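Local coordinates for protein amidase, hydantoinase/carbamoylase family (Paraburkholderia phymatum, PDB 6C0D) that probably hydrolyses N-carbamoyl-L-amino acids as a metal-dependent homodimeric amidase of the peptidase M20 family, at residues R241-A246 against V283-A288; A347-A352 against C406-R411. One frame throughout, in Å; residues are numbered along the deposited sequence.

Contact 1 of 2, residues R241-A246 against V283-A288; sequences RRDAGA and VVPGKA
An N-capped helix start docks here on a classic beta bulge, in the smaller domain of the M20 fold, which lies apart from the zinc site. D243 is the N-cap of helix 244-262. G286 and K287 form the bulge in strand 283-296, both facing D277. One backbone hydrogen bond joins the segments. A244 N donates to P285 O over 2.9 Å, and the N-H...O angle of 165° makes it nearly straight. A244 turns its methyl onto the bulge, where A244 CB lies 3.5 Å from K287 C. The methyl of A288 approaches the same turn, with its CB 3.5 Å from A244 O.

The cap residue also packs. Its CG is anti to the backbone N (chi1 -175°), which places the carboxylate beside V284 and P285. D243 CB is 3.6 Å from V284 CG1. D243 OD1 is 3.5 Å from P285 CD. D243 OD1 also accepts from A246 N at 2.9 Å, which reaches it from above the carboxylate plane, and more weakly from G245 N.

V284 uses its other branch on R241. V284 CG2 sits over one face of the R241 guanidinium, offset toward the rim and 3.6 Å from R241 CZ. The arginine's polar end is held elsewhere: NH2 is hydrogen-bonded to A233 O and T236 O, and NH1 to T270 OG1 of the second subunit. V284 packs on T270 and P285 on V271 of that subunit, so the contact reaches the dimer interface.

A244 N lies in the first turn, where no earlier helical carbonyl is available to it, and P285 O supplies the acceptor. The carboxylate serves A246 N in the same way. A negative charge at this helix end would probably be stabilised by the helix dipole.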
loop_
_atom_site.group_PDB
_atom_site.type_symbol
_atom_site.label_atom_id
_atom_site.label_comp_id
_atom_site.label_asym_id
_atom_site.label_seq_id
_atom_site.Cartn_x
_atom_site.Cartn_y
_atom_site.Cartn_z
ATOM N N ARG A 241 -3.291 12.380 -17.957
ATOM C CA ARG A 241 -3.475 11.449 -16.850
ATOM C C ARG A 241 -4.280 12.050 -15.709
ATOM O O ARG A 241 -4.295 13.260 -15.493
ATOM C CB ARG A 241 -2.122 10.990 -16.302
ATOM C CG ARG A 241 -1.456 10.036 -17.264
ATOM C CD ARG A 241 -0.130 9.546 -16.721
ATOM N NE ARG A 241 0.447 8.660 -17.733
ATOM C CZ ARG A 241 1.375 7.760 -17.475
ATOM N NH1 ARG A 241 1.845 7.645 -16.230
ATOM N NH2 ARG A 241 1.842 7.000 -18.478
ATOM N N ARG A 242 -4.927 11.161 -14.961
ATOM C CA ARG A 242 -5.622 11.487 -13.722
ATOM C C ARG A 242 -5.148 10.460 -12.692
ATOM O O ARG A 242 -5.902 9.598 -12.248
ATOM C CB ARG A 242 -7.135 11.453 -13.908
ATOM C CG ARG A 242 -7.637 12.437 -14.976
ATOM C CD ARG A 242 -8.745 11.821 -15.793
ATOM N NE ARG A 242 -9.415 12.807 -16.637
ATOM C CZ ARG A 242 -10.429 13.555 -16.220
ATOM N NH1 ARG A 242 -10.863 13.417 -14.979
ATOM N NH2 ARG A 242 -11.007 14.431 -17.043
ATOM N N ASP A 243 -3.863 10.544 -12.358
ATOM C CA ASP A 243 -3.190 9.560 -11.517
ATOM C C ASP A 243 -3.558 9.811 -10.055
ATOM O O ASP A 243 -3.141 10.805 -9.458
ATOM C CB ASP A 243 -1.684 9.660 -11.769
ATOM C CG ASP A 243 -0.876 8.611 -11.036
ATOM O OD1 ASP A 243 -1.207 8.268 -9.869
ATOM O OD2 ASP A 243 0.159 8.202 -11.624
ATOM N N ALA A 244 -4.335 8.899 -9.469
ATOM C CA ALA A 244 -4.794 9.110 -8.098
ATOM C C ALA A 244 -3.645 9.053 -7.099
ATOM O O ALA A 244 -3.712 9.696 -6.039
ATOM C CB ALA A 244 -5.845 8.064 -7.730
ATOM N N GLY A 245 -2.620 8.250 -7.379
ATOM C CA GLY A 245 -1.485 8.184 -6.462
ATOM C C GLY A 245 -0.630 9.436 -6.503
ATOM O O GLY A 245 -0.081 9.858 -5.483
ATOM N N ALA A 246 -0.494 10.042 -7.682
ATOM C CA ALA A 246 0.239 11.300 -7.768
ATOM C C ALA A 246 -0.499 12.411 -7.032
ATOM O O ALA A 246 0.130 13.252 -6.374
ATOM C CB ALA A 246 0.452 11.696 -9.229
ATOM N N VAL A 283 -0.010 0.118 -14.586
ATOM C CA VAL A 283 -1.324 0.757 -14.526
ATOM C C VAL A 283 -1.228 2.050 -13.720
ATOM O O VAL A 283 -0.880 2.024 -12.533
ATOM C CB VAL A 283 -2.379 -0.180 -13.911
ATOM C CG1 VAL A 283 -3.751 0.489 -13.939
ATOM C CG2 VAL A 283 -2.392 -1.533 -14.655
ATOM N N VAL A 284 -1.540 3.173 -14.363
ATOM C CA VAL A 284 -1.747 4.441 -13.666
ATOM C C VAL A 284 -2.870 4.227 -12.652
ATOM O O VAL A 284 -3.969 3.820 -13.052
ATOM C CB VAL A 284 -2.110 5.559 -14.661
ATOM C CG1 VAL A 284 -2.285 6.891 -13.927
ATOM C CG2 VAL A 284 -1.068 5.643 -15.795
ATOM N N PRO A 285 -2.639 4.454 -11.354
ATOM C CA PRO A 285 -3.677 4.176 -10.343
ATOM C C PRO A 285 -4.903 5.054 -10.544
ATOM O O PRO A 285 -4.796 6.277 -10.622
ATOM C CB PRO A 285 -2.984 4.508 -9.010
ATOM C CG PRO A 285 -1.509 4.533 -9.298
ATOM C CD PRO A 285 -1.365 4.898 -10.763
ATOM N N GLY A 286 -6.076 4.424 -10.573
ATOM C CA GLY A 286 -7.322 5.165 -10.685
ATOM C C GLY A 286 -7.927 5.577 -9.352
ATOM O O GLY A 286 -8.815 6.440 -9.296
ATOM N N LYS A 287 -7.465 4.949 -8.274
ATOM C CA LYS A 287 -7.892 5.278 -6.919
ATOM C C LYS A 287 -6.704 5.151 -5.982
ATOM O O LYS A 287 -5.779 4.375 -6.232
ATOM C CB LYS A 287 -9.024 4.367 -6.416
ATOM C CG LYS A 287 -10.325 4.480 -7.206
ATOM C CD LYS A 287 -11.399 3.541 -6.641
ATOM C CE LYS A 287 -12.701 3.650 -7.437
ATOM N NZ LYS A 287 -13.726 2.648 -7.002
ATOM N N ALA A 288 -6.752 5.904 -4.882
ATOM C CA ALA A 288 -5.690 5.895 -3.888
ATOM C C ALA A 288 -6.283 6.362 -2.565
ATOM O O ALA A 288 -7.188 7.204 -2.547
ATOM C CB ALA A 288 -4.527 6.799 -4.299
#

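Contact 2 of 2, residues A347-A352 against C406-R411; sequences AQAADA and CEVAAR. With SO4 (sulfate ion), chain D.
Apolar contacts centre on A349 and V408, whose CA atoms are 5.5 Å apart. A349 points its methyl at the other helix, with A349 CB 3.6 Å from V408 O and 4.0 Å from V408 CG1. V408 has CG1 anti to its backbone N (chi1 171°). V408 CG1 reaches past A349 to the next residue and lies 3.8 Å from A350 N. The small alanines let the segment axes approach to 8.5 Å. No hydrogen bond crosses between the segments.

The two segments belong to helices 340-353 and 399-419, packed side by side in the zinc-bearing domain of the M20 fold. The N-to-C directions of segments 347-352 and 406-411 are 133° apart, oblique but nearer antiparallel than parallel. Helix 399-419 also rests on helix 102-117 through C406, A409 and A410. A347 and A350 touch W358 of strand 358-363.

R411 adds contacts of its long chain and its charge. In the conformer described, one of two, it is extended from CG to NE and runs alongside A349, with R411 CD 4.0 Å from A349 CB. Farther out, A352 CB covers one face of the guanidinium, 3.5 Å from R411 NE. F13 makes a cation-pi contact with R411. A sulfate, probably from the crystallisation liquor, lies at the guanidinium edge. R411 NH2 donates to its O2, but the modelled bond is implausibly short. The placing of the chain end is therefore doubtful.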
loop_
_atom_site.group_PDB
_atom_site.type_symbol
_atom_site.label_atom_id
_atom_site.label_comp_id
_atom_site.label_asym_id
_atom_site.label_seq_id
_atom_site.Cartn_x
_atom_site.Cartn_y
_atom_site.Cartn_z
ATOM N N ALA A 347 5.356 17.717 40.734
ATOM C CA ALA A 347 6.538 18.507 40.398
ATOM C C ALA A 347 7.379 18.801 41.636
ATOM O O ALA A 347 8.618 18.785 41.571
ATOM C CB ALA A 347 6.129 19.814 39.702
ATOM N N GLN A 348 6.727 19.103 42.771
ATOM C CA GLN A 348 7.469 19.347 44.008
ATOM C C GLN A 348 8.236 18.102 44.438
ATOM O O GLN A 348 9.406 18.192 44.838
ATOM C CB GLN A 348 6.512 19.831 45.119
ATOM C CG GLN A 348 6.032 21.273 44.822
ATOM C CD GLN A 348 4.719 21.654 45.520
ATOM O OE1 GLN A 348 4.018 20.816 46.074
ATOM N NE2 GLN A 348 4.371 22.930 45.437
ATOM N N ALA A 349 7.614 16.928 44.331
ATOM C CA ALA A 349 8.317 15.696 44.692
ATOM C C ALA A 349 9.450 15.404 43.718
ATOM O O ALA A 349 10.525 14.927 44.124
ATOM C CB ALA A 349 7.340 14.519 44.723
ATOM N N ALA A 350 9.220 15.668 42.427
ATOM C CA ALA A 350 10.257 15.416 41.428
ATOM C C ALA A 350 11.442 16.340 41.649
ATOM O O ALA A 350 12.600 15.929 41.514
ATOM C CB ALA A 350 9.694 15.604 40.013
ATOM N N ASP A 351 11.168 17.600 41.988
ATOM C CA ASP A 351 12.258 18.532 42.218
ATOM C C ASP A 351 13.031 18.188 43.486
ATOM O O ASP A 351 14.251 18.404 43.547
ATOM C CB ASP A 351 11.721 19.958 42.297
ATOM C CG ASP A 351 12.791 20.964 42.009
ATOM O OD1 ASP A 351 13.305 20.976 40.872
ATOM O OD2 ASP A 351 13.139 21.707 42.929
ATOM N N ALA A 352 12.339 17.651 44.494
ATOM C CA ALA A 352 12.986 17.269 45.742
ATOM C C ALA A 352 13.899 16.065 45.545
ATOM O O ALA A 352 15.017 16.031 46.074
ATOM C CB ALA A 352 11.928 16.963 46.809
ATOM N N CYS A 406 9.239 5.362 41.649
ATOM C CA CYS A 406 8.363 5.002 42.759
ATOM C C CYS A 406 8.629 5.891 43.965
ATOM O O CYS A 406 7.697 6.251 44.688
ATOM C CB CYS A 406 8.549 3.535 43.127
ATOM S SG CYS A 406 7.175 2.896 44.169
ATOM N N GLU A 407 9.899 6.234 44.214
ATOM C CA GLU A 407 10.206 7.181 45.290
ATOM C C GLU A 407 9.512 8.526 45.075
ATOM O O GLU A 407 8.956 9.115 46.018
ATOM C CB GLU A 407 11.731 7.367 45.394
ATOM C CG GLU A 407 12.416 6.124 45.959
ATOM C CD GLU A 407 13.938 6.220 45.919
ATOM O OE1 GLU A 407 14.454 6.938 45.061
ATOM O OE2 GLU A 407 14.614 5.572 46.733
ATOM N N VAL A 408 9.570 9.050 43.850
ATOM C CA VAL A 408 8.899 10.321 43.542
ATOM C C VAL A 408 7.395 10.168 43.722
ATOM O O VAL A 408 6.737 11.002 44.357
ATOM C CB VAL A 408 9.251 10.795 42.118
ATOM C CG1 VAL A 408 8.362 12.027 41.704
ATOM C CG2 VAL A 408 10.757 11.139 42.025
ATOM N N ALA A 409 6.831 9.082 43.187
ATOM C CA ALA A 409 5.385 8.883 43.297
ATOM C C ALA A 409 4.942 8.735 44.751
ATOM O O ALA A 409 3.894 9.269 45.148
ATOM C CB ALA A 409 4.953 7.660 42.483
ATOM N N ALA A 410 5.724 8.017 45.562
ATOM C CA ALA A 410 5.363 7.832 46.970
ATOM C C ALA A 410 5.410 9.147 47.743
ATOM O O ALA A 410 4.552 9.400 48.608
ATOM C CB ALA A 410 6.298 6.809 47.623
ATOM N N ARG A 411 6.444 9.959 47.496
ATOM C CA ARG A 411 6.527 11.259 48.155
ATOM C C ARG A 411 5.355 12.148 47.754
ATOM O O ARG A 411 4.698 12.747 48.615
ATOM C CB ARG A 411 7.858 11.943 47.835
ATOM C CG ARG A 411 8.029 13.304 48.510
ATOM C CD ARG A 411 9.362 13.966 48.133
ATOM N NE ARG A 411 9.461 15.344 48.623
ATOM C CZ ARG A 411 10.146 15.691 49.709
ATOM N NH1 ARG A 411 10.804 14.765 50.389
ATOM N NH2 ARG A 411 10.202 16.957 50.093
HETATM S S SO4 D . 8.983 20.196 49.026
HETATM O O1 SO4 D . 9.398 21.231 48.083
HETATM O O2 SO4 D . 9.965 19.114 49.039
HETATM O O3 SO4 D . 8.872 20.781 50.361
HETATM O O4 SO4 D . 7.683 19.668 48.619
#

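In the fold
From the N terminus, the chain first builds much of the zinc-bearing domain, including the metal ligands H89, D100 and H196. It then passes into the smaller domain. There contact 1 closes a loop of 36 residues, bringing the start of helix 244-262 onto strand 283-296. The chain later returns to the zinc-bearing domain, where contact 2 closes a loop of 53 residues between helices 340-353 and 399-419. The two loops follow in series and neither nest nor cross. The contacts lie on opposite sides of the chain's centre, with their own centres about 56 Å apart. Contact 1 adjoins the second subunit; no other chain of the assembly touches the segments of contact 2.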